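Purine nucleoside phosphorylase (Bacillus licheniformis, PDB 6DZD) probably catalyses the phosphorolysis of adenosine, inosine and S-methyl-5'-thioadenosine and the deamination of adenosine, and binds a zinc ion. Local coordinates at residues Ser162-Trp167 / Ala176-Val181. Numbering follows the deposited sequence.
Sequences SMVDMW and ADIRAV
I178 reaches across to V164 and W167, one turn apart on the helix, and the three buried side chains make a wholly apolar contact without a hydrogen bond between 162-167 and 176-181. From its CA, the CB of I178 heads toward the helix, and there the side chain branches. CG1 lies anti to the carbonyl carbon (chi1 -62°) and comes up to the six-membered part of the W167 indole, 4.1 Å from CE3. It meets the ring at its edge, close to the ring plane, and not over a face. A chi2 of 166° sets CD1 anti to CA, which carries this methyl on toward V164 and W167. The methyl packs against two neighbours: it lies 4.0 Å from CG1 of V164 and 4.2 Å from CE3 of W167. V164 meets it with the branch that is anti to its own backbone N. CG of M163 lies over one face of the W167 indole, 4.0 Å from its plane and nearer the border of the ring than its middle. On the far side of I178 the chain turns into its strand, where NH2 of R179 donates a bent hydrogen bond of 2.9 Å to O of D177, from above the carbonyl plane. The contact is plain packing of helix 159-169 against the entry to strand 179-182, which lies between strands 133-139 and 243-245 in a mixed sheet. F137 of strand 133-139 touches M163 and W167, Y117 stacks edge-to-face with the indole, and L233 and A236 of helix 225-236 pack on V164.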
ATOM      1  N   SER A 162     -11.377  -0.321  -8.368  1.00 16.00           N
ATOM      2  CA  SER A 162     -12.519  -0.782  -7.589  1.00 16.71           C
ATOM      3  C   SER A 162     -12.719   0.063  -6.343  1.00 16.25           C
ATOM      4  O   SER A 162     -13.852   0.301  -5.921  1.00 16.88           O
ATOM      5  CB  SER A 162     -12.333  -2.244  -7.197  1.00 16.89           C
ATOM      6  OG  SER A 162     -12.522  -3.101  -8.301  1.00 17.40           O
ATOM      7  N   MET A 163     -11.639   0.539  -5.743  1.00 19.71           N
ATOM      8  CA  MET A 163     -11.806   1.416  -4.596  1.00 18.62           C
ATOM      9  C   MET A 163     -12.601   2.646  -4.985  1.00 19.03           C
ATOM     10  O   MET A 163     -13.511   3.058  -4.257  1.00 19.01           O
ATOM     11  CB  MET A 163     -10.452   1.821  -4.014  1.00 17.00           C
ATOM     12  CG  MET A 163     -10.624   2.575  -2.718  1.00 16.12           C
ATOM     13  SD  MET A 163     -11.209   1.486  -1.397  1.00 16.10           S
ATOM     14  CE  MET A 163      -9.674   0.611  -1.005  1.00 15.15           C
ATOM     15  N   VAL A 164     -12.261   3.248  -6.130  1.00 17.82           N
ATOM     16  CA  VAL A 164     -12.952   4.449  -6.579  1.00 18.49           C
ATOM     17  C   VAL A 164     -14.387   4.123  -6.972  1.00 19.47           C
ATOM     18  O   VAL A 164     -15.316   4.881  -6.664  1.00 19.96           O
ATOM     19  CB  VAL A 164     -12.185   5.107  -7.738  1.00 18.71           C
ATOM     20  CG1 VAL A 164     -12.952   6.288  -8.257  1.00 19.55           C
ATOM     21  CG2 VAL A 164     -10.787   5.508  -7.305  1.00 17.99           C
ATOM     22  N   ASP A 165     -14.599   2.989  -7.649  1.00 20.24           N
ATOM     23  CA  ASP A 165     -15.958   2.599  -8.014  1.00 21.07           C
ATOM     24  C   ASP A 165     -16.796   2.310  -6.767  1.00 20.84           C
ATOM     25  O   ASP A 165     -18.005   2.578  -6.743  1.00 21.23           O
ATOM     26  CB  ASP A 165     -15.925   1.403  -8.976  1.00 21.90           C
ATOM     27  CG  ASP A 165     -17.249   1.221  -9.727  1.00 22.55           C
ATOM     28  OD1 ASP A 165     -17.709   2.187 -10.404  1.00 22.72           O
ATOM     29  OD2 ASP A 165     -17.850   0.115  -9.629  1.00 22.92           O
ATOM     30  N   MET A 166     -16.164   1.744  -5.728  1.00 21.56           N
ATOM     31  CA  MET A 166     -16.845   1.467  -4.465  1.00 21.46           C
ATOM     32  C   MET A 166     -17.189   2.749  -3.720  1.00 20.81           C
ATOM     33  O   MET A 166     -18.228   2.815  -3.057  1.00 21.26           O
ATOM     34  CB  MET A 166     -15.992   0.554  -3.585  1.00 21.03           C
ATOM     35  CG  MET A 166     -16.775  -0.407  -2.735  1.00 21.76           C
ATOM     36  SD  MET A 166     -15.835  -1.925  -2.389  1.00 21.97           S
ATOM     37  CE  MET A 166     -16.503  -3.053  -3.616  1.00 23.53           C
ATOM     38  N   TRP A 167     -16.322   3.762  -3.769  1.00 19.44           N
ATOM     39  CA  TRP A 167     -16.670   5.024  -3.112  1.00 19.73           C
ATOM     40  C   TRP A 167     -17.758   5.757  -3.885  1.00 20.71           C
ATOM     41  O   TRP A 167     -18.609   6.438  -3.294  1.00 21.50           O
ATOM     42  CB  TRP A 167     -15.436   5.914  -2.950  1.00 18.90           C
ATOM     43  CG  TRP A 167     -14.503   5.427  -1.876  1.00 18.06           C
ATOM     44  CD1 TRP A 167     -14.485   4.188  -1.299  1.00 17.87           C
ATOM     45  CD2 TRP A 167     -13.454   6.162  -1.272  1.00 17.45           C
ATOM     46  NE1 TRP A 167     -13.493   4.113  -0.366  1.00 17.12           N
ATOM     47  CE2 TRP A 167     -12.843   5.316  -0.327  1.00 16.84           C
ATOM     48  CE3 TRP A 167     -12.974   7.463  -1.425  1.00 17.56           C
ATOM     49  CZ2 TRP A 167     -11.774   5.726   0.458  1.00 16.29           C
ATOM     50  CZ3 TRP A 167     -11.912   7.866  -0.657  1.00 17.11           C
ATOM     51  CH2 TRP A 167     -11.320   6.998   0.280  1.00 16.45           C
ATOM     52  N   ALA A 176     -14.320  13.605  -8.437  1.00 21.81           N
ATOM     53  CA  ALA A 176     -13.503  14.814  -8.429  1.00 22.54           C
ATOM     54  C   ALA A 176     -13.005  15.174  -7.030  1.00 22.61           C
ATOM     55  O   ALA A 176     -11.990  15.856  -6.903  1.00 22.83           O
ATOM     56  CB  ALA A 176     -14.292  15.979  -9.033  1.00 24.29           C
ATOM     57  N   ASP A 177     -13.700  14.740  -5.981  1.00 22.61           N
ATOM     58  CA  ASP A 177     -13.310  15.032  -4.608  1.00 22.89           C
ATOM     59  C   ASP A 177     -12.237  14.093  -4.080  1.00 21.34           C
ATOM     60  O   ASP A 177     -11.678  14.369  -3.013  1.00 21.56           O
ATOM     61  CB  ASP A 177     -14.515  14.947  -3.667  1.00 23.86           C
ATOM     62  CG  ASP A 177     -15.507  16.067  -3.882  1.00 25.80           C
ATOM     63  OD1 ASP A 177     -15.069  17.217  -4.047  1.00 26.82           O
ATOM     64  OD2 ASP A 177     -16.724  15.811  -3.862  1.00 26.49           O
ATOM     65  N   ILE A 178     -11.959  12.988  -4.765  1.00 20.87           N
ATOM     66  CA  ILE A 178     -11.085  11.962  -4.202  1.00 20.14           C
ATOM     67  C   ILE A 178      -9.628  12.345  -4.439  1.00 20.40           C
ATOM     68  O   ILE A 178      -9.244  12.765  -5.537  1.00 21.29           O
ATOM     69  CB  ILE A 178     -11.405  10.581  -4.798  1.00 20.07           C
ATOM     70  CG1 ILE A 178     -12.841  10.158  -4.461  1.00 20.06           C
ATOM     71  CG2 ILE A 178     -10.420   9.533  -4.304  1.00 19.23           C
ATOM     72  CD1 ILE A 178     -13.329   8.981  -5.283  1.00 20.42           C
ATOM     73  N   ARG A 179      -8.818  12.213  -3.395  1.00 20.64           N
ATOM     74  CA  ARG A 179      -7.380  12.350  -3.478  1.00 20.99           C
ATOM     75  C   ARG A 179      -6.750  10.973  -3.342  1.00 20.39           C
ATOM     76  O   ARG A 179      -7.311  10.084  -2.697  1.00 19.40           O
ATOM     77  CB  ARG A 179      -6.857  13.290  -2.392  1.00 20.97           C
ATOM     78  CG  ARG A 179      -6.892  14.754  -2.782  1.00 21.87           C
ATOM     79  CD  ARG A 179      -8.218  15.435  -2.404  1.00 21.81           C
ATOM     80  NE  ARG A 179      -8.194  16.866  -2.724  1.00 22.88           N
ATOM     81  CZ  ARG A 179      -9.223  17.559  -3.212  1.00 24.07           C
ATOM     82  NH1 ARG A 179      -9.085  18.859  -3.467  1.00 25.71           N
ATOM     83  NH2 ARG A 179     -10.387  16.956  -3.450  1.00 23.78           N
ATOM     84  N   ALA A 180      -5.588  10.800  -3.976  1.00 19.15           N
ATOM     85  CA  ALA A 180      -4.888   9.527  -3.978  1.00 18.77           C
ATOM     86  C   ALA A 180      -3.386   9.744  -3.892  1.00 19.49           C
ATOM     87  O   ALA A 180      -2.852  10.712  -4.443  1.00 20.57           O
ATOM     88  CB  ALA A 180      -5.228   8.724  -5.232  1.00 19.28           C
ATOM     89  N   VAL A 181      -2.710   8.845  -3.194  1.00 18.32           N
ATOM     90  CA  VAL A 181      -1.261   8.836  -3.132  1.00 18.71           C
ATOM     91  C   VAL A 181      -0.771   7.425  -3.440  1.00 18.20           C
ATOM     92  O   VAL A 181      -1.354   6.437  -2.974  1.00 16.98           O
ATOM     93  CB  VAL A 181      -0.743   9.323  -1.760  1.00 18.74           C
ATOM     94  CG1 VAL A 181       0.724   8.870  -1.523  1.00 18.87           C
ATOM     95  CG2 VAL A 181      -0.886  10.853  -1.629  1.00 19.72           C
TER